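PDB 2WNR: exosome complex component Rrp42 from Methanothermobacter thermautotrophicus, which is probably a non-catalytic subunit of the RNA-degrading archaeal exosome that contributes to the structuring of the Rrp41 active site. Local coordinates for residues I20-R25 with I201-L207. Residues are numbered along the deposited sequence; the frame is centred on the assembly and turned at random.
Sequences INNKER and IGNEIVL
Ile20, near the end of helix 11-21, reaches with its two branches to three side chains of the turn and strand in 201-207, the strand being at the edge, within this chain, of a four-stranded antiparallel sheet. With CG1 beside the backbone N (chi1 -76°), CG2 stands anti to that N and faces the strand, 3.6 Å from Glu204 CB and also meeting Val206 CG1; CD1, at the end of the longer branch, touches Ile201 CD1 at 3.5 Å, the two isoleucines lying roughly perpendicular. Glu204 runs antiparallel alongside Ile20, and a bend at chi2 (-66°) carries its carboxylate round to Lys23. There Lys23 NZ forms a salt bridge with Glu204 OE2 at 3.0 Å, coming in from above the carboxylate plane. Lys23, with positive phi, is the C-prime residue of the Schellman motif that ends the helix. Beside it, Asn21 OD1 accepts a nearly straight hydrogen bond from Asn203 N (2.8 Å, 175°), in the carbonyl plane and on a lone pair. Asn203 sits in the type II' turn from Ile201 to Glu204, whose Gly202 passes close to the same amide oxygen. At the other end of the contact, Arg25 NH2 donates to Leu207 O at 2.7 Å, while Val206 CG2 lies over one guanidinium face; Glu213 forms a salt bridge with NH1, and Ser30 O accepts from NH2. A leucine in place of Arg25 would probably leave Leu207 O without its guanidinium donors and Glu213 without its positive mate. Charged and amide bonds thus hold both flanks, at Lys23 and Asn21 and at Arg25, with Ile20, Ile201 and Val206 packed between them.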
loop_
_atom_site.group_PDB
_atom_site.type_symbol
_atom_site.label_atom_id
_atom_site.label_comp_id
_atom_site.label_asym_id
_atom_site.label_seq_id
_atom_site.Cartn_x
_atom_site.Cartn_y
_atom_site.Cartn_z
ATOM N N ILE A 20 -35.465 -25.625 12.870
ATOM C CA ILE A 20 -34.382 -26.014 13.777
ATOM C C ILE A 20 -34.821 -26.108 15.237
ATOM O O ILE A 20 -34.256 -26.898 15.993
ATOM C CB ILE A 20 -33.157 -25.084 13.633
ATOM C CG1 ILE A 20 -32.395 -25.422 12.352
ATOM C CG2 ILE A 20 -32.217 -25.218 14.829
ATOM C CD1 ILE A 20 -31.554 -24.299 11.819
ATOM N N ASN A 21 -35.823 -25.315 15.626
ATOM C CA ASN A 21 -36.407 -25.408 16.974
ATOM C C ASN A 21 -37.219 -26.683 17.154
ATOM O O ASN A 21 -37.389 -27.167 18.272
ATOM C CB ASN A 21 -37.257 -24.177 17.316
ATOM C CG ASN A 21 -36.418 -22.979 17.758
ATOM O OD1 ASN A 21 -35.236 -23.110 18.096
ATOM N ND2 ASN A 21 -37.034 -21.801 17.758
ATOM N N ASN A 22 -37.719 -27.218 16.043
ATOM C CA ASN A 22 -38.396 -28.510 16.056
ATOM C C ASN A 22 -37.477 -29.626 15.536
ATOM O O ASN A 22 -37.939 -30.657 15.035
ATOM C CB ASN A 22 -39.725 -28.453 15.294
ATOM C CG ASN A 22 -40.773 -29.397 15.877
ATOM O OD1 ASN A 22 -41.053 -29.373 17.079
ATOM N ND2 ASN A 22 -41.360 -30.229 15.023
ATOM N N LYS A 23 -36.172 -29.378 15.661
ATOM C CA LYS A 23 -35.108 -30.381 15.519
ATOM C C LYS A 23 -34.804 -30.915 14.116
ATOM O O LYS A 23 -34.328 -32.042 13.978
ATOM C CB LYS A 23 -35.303 -31.546 16.506
ATOM C CG LYS A 23 -34.604 -31.349 17.846
ATOM C CD LYS A 23 -35.427 -30.500 18.804
ATOM C CE LYS A 23 -34.609 -30.107 20.020
ATOM N NZ LYS A 23 -35.416 -29.310 20.983
ATOM N N GLU A 24 -35.045 -30.112 13.084
ATOM C CA GLU A 24 -34.673 -30.520 11.723
ATOM C C GLU A 24 -34.061 -29.395 10.894
ATOM O O GLU A 24 -34.250 -28.216 11.189
ATOM C CB GLU A 24 -35.825 -31.233 10.985
ATOM C CG GLU A 24 -37.116 -30.436 10.819
ATOM C CD GLU A 24 -38.306 -31.335 10.558
ATOM O OE1 GLU A 24 -38.814 -31.352 9.413
ATOM O OE2 GLU A 24 -38.723 -32.043 11.497
ATOM N N ARG A 25 -33.322 -29.773 9.859
ATOM C CA ARG A 25 -32.634 -28.807 9.024
ATOM C C ARG A 25 -33.097 -28.908 7.584
ATOM O O ARG A 25 -33.640 -29.929 7.172
ATOM C CB ARG A 25 -31.120 -28.998 9.117
ATOM C CG ARG A 25 -30.589 -28.786 10.511
ATOM C CD ARG A 25 -29.223 -28.197 10.452
ATOM N NE ARG A 25 -28.190 -29.132 10.871
ATOM C CZ ARG A 25 -26.886 -28.882 10.806
ATOM N NH1 ARG A 25 -26.439 -27.728 10.320
ATOM N NH2 ARG A 25 -26.025 -29.796 11.224
ATOM N N ILE A 201 -29.107 -20.901 16.169
ATOM C CA ILE A 201 -30.318 -20.565 15.446
ATOM C C ILE A 201 -31.464 -20.924 16.371
ATOM O O ILE A 201 -31.469 -22.011 16.966
ATOM C CB ILE A 201 -30.430 -21.321 14.096
ATOM C CG1 ILE A 201 -29.261 -20.948 13.178
ATOM C CG2 ILE A 201 -31.744 -20.977 13.402
ATOM C CD1 ILE A 201 -28.879 -22.005 12.159
ATOM N N GLY A 202 -32.428 -20.008 16.494
ATOM C CA GLY A 202 -33.532 -20.169 17.424
ATOM C C GLY A 202 -32.971 -20.407 18.805
ATOM O O GLY A 202 -32.137 -19.638 19.276
ATOM N N ASN A 203 -33.410 -21.490 19.442
ATOM C CA ASN A 203 -32.917 -21.868 20.772
ATOM C C ASN A 203 -31.885 -22.994 20.716
ATOM O O ASN A 203 -31.567 -23.609 21.733
ATOM C CB ASN A 203 -34.086 -22.301 21.663
ATOM C CG ASN A 203 -35.167 -21.243 21.776
ATOM O OD1 ASN A 203 -36.349 -21.565 21.766
ATOM N ND2 ASN A 203 -34.771 -19.976 21.896
ATOM N N GLU A 204 -31.369 -23.272 19.524
ATOM C CA GLU A 204 -30.546 -24.454 19.317
ATOM C C GLU A 204 -29.165 -24.083 18.821
ATOM O O GLU A 204 -28.999 -23.078 18.127
ATOM C CB GLU A 204 -31.211 -25.400 18.302
ATOM C CG GLU A 204 -32.638 -25.844 18.649
ATOM C CD GLU A 204 -32.715 -26.706 19.898
ATOM O OE1 GLU A 204 -31.685 -27.312 20.279
ATOM O OE2 GLU A 204 -33.815 -26.776 20.499
ATOM N N ILE A 205 -28.173 -24.889 19.173
ATOM C CA ILE A 205 -26.896 -24.813 18.472
ATOM C C ILE A 205 -26.800 -25.943 17.445
ATOM O O ILE A 205 -27.104 -27.104 17.745
ATOM C CB ILE A 205 -25.665 -24.772 19.413
ATOM C CG1 ILE A 205 -25.723 -25.883 20.459
ATOM C CG2 ILE A 205 -25.548 -23.391 20.080
ATOM C CD1 ILE A 205 -24.368 -26.279 20.995
ATOM N N VAL A 206 -26.419 -25.590 16.220
ATOM C CA VAL A 206 -26.296 -26.593 15.175
ATOM C C VAL A 206 -24.868 -26.686 14.701
ATOM O O VAL A 206 -24.209 -25.667 14.514
ATOM C CB VAL A 206 -27.281 -26.433 13.954
ATOM C CG1 VAL A 206 -28.647 -25.903 14.334
ATOM C CG2 VAL A 206 -26.658 -25.762 12.754
ATOM N N LEU A 207 -24.400 -27.916 14.512
ATOM C CA LEU A 207 -23.018 -28.159 14.125
ATOM C C LEU A 207 -22.863 -28.063 12.614
ATOM O O LEU A 207 -23.693 -28.582 11.873
ATOM C CB LEU A 207 -22.551 -29.528 14.638
ATOM C CG LEU A 207 -21.206 -30.124 14.205
ATOM C CD1 LEU A 207 -20.031 -29.316 14.742
ATOM C CD2 LEU A 207 -21.117 -31.571 14.677
#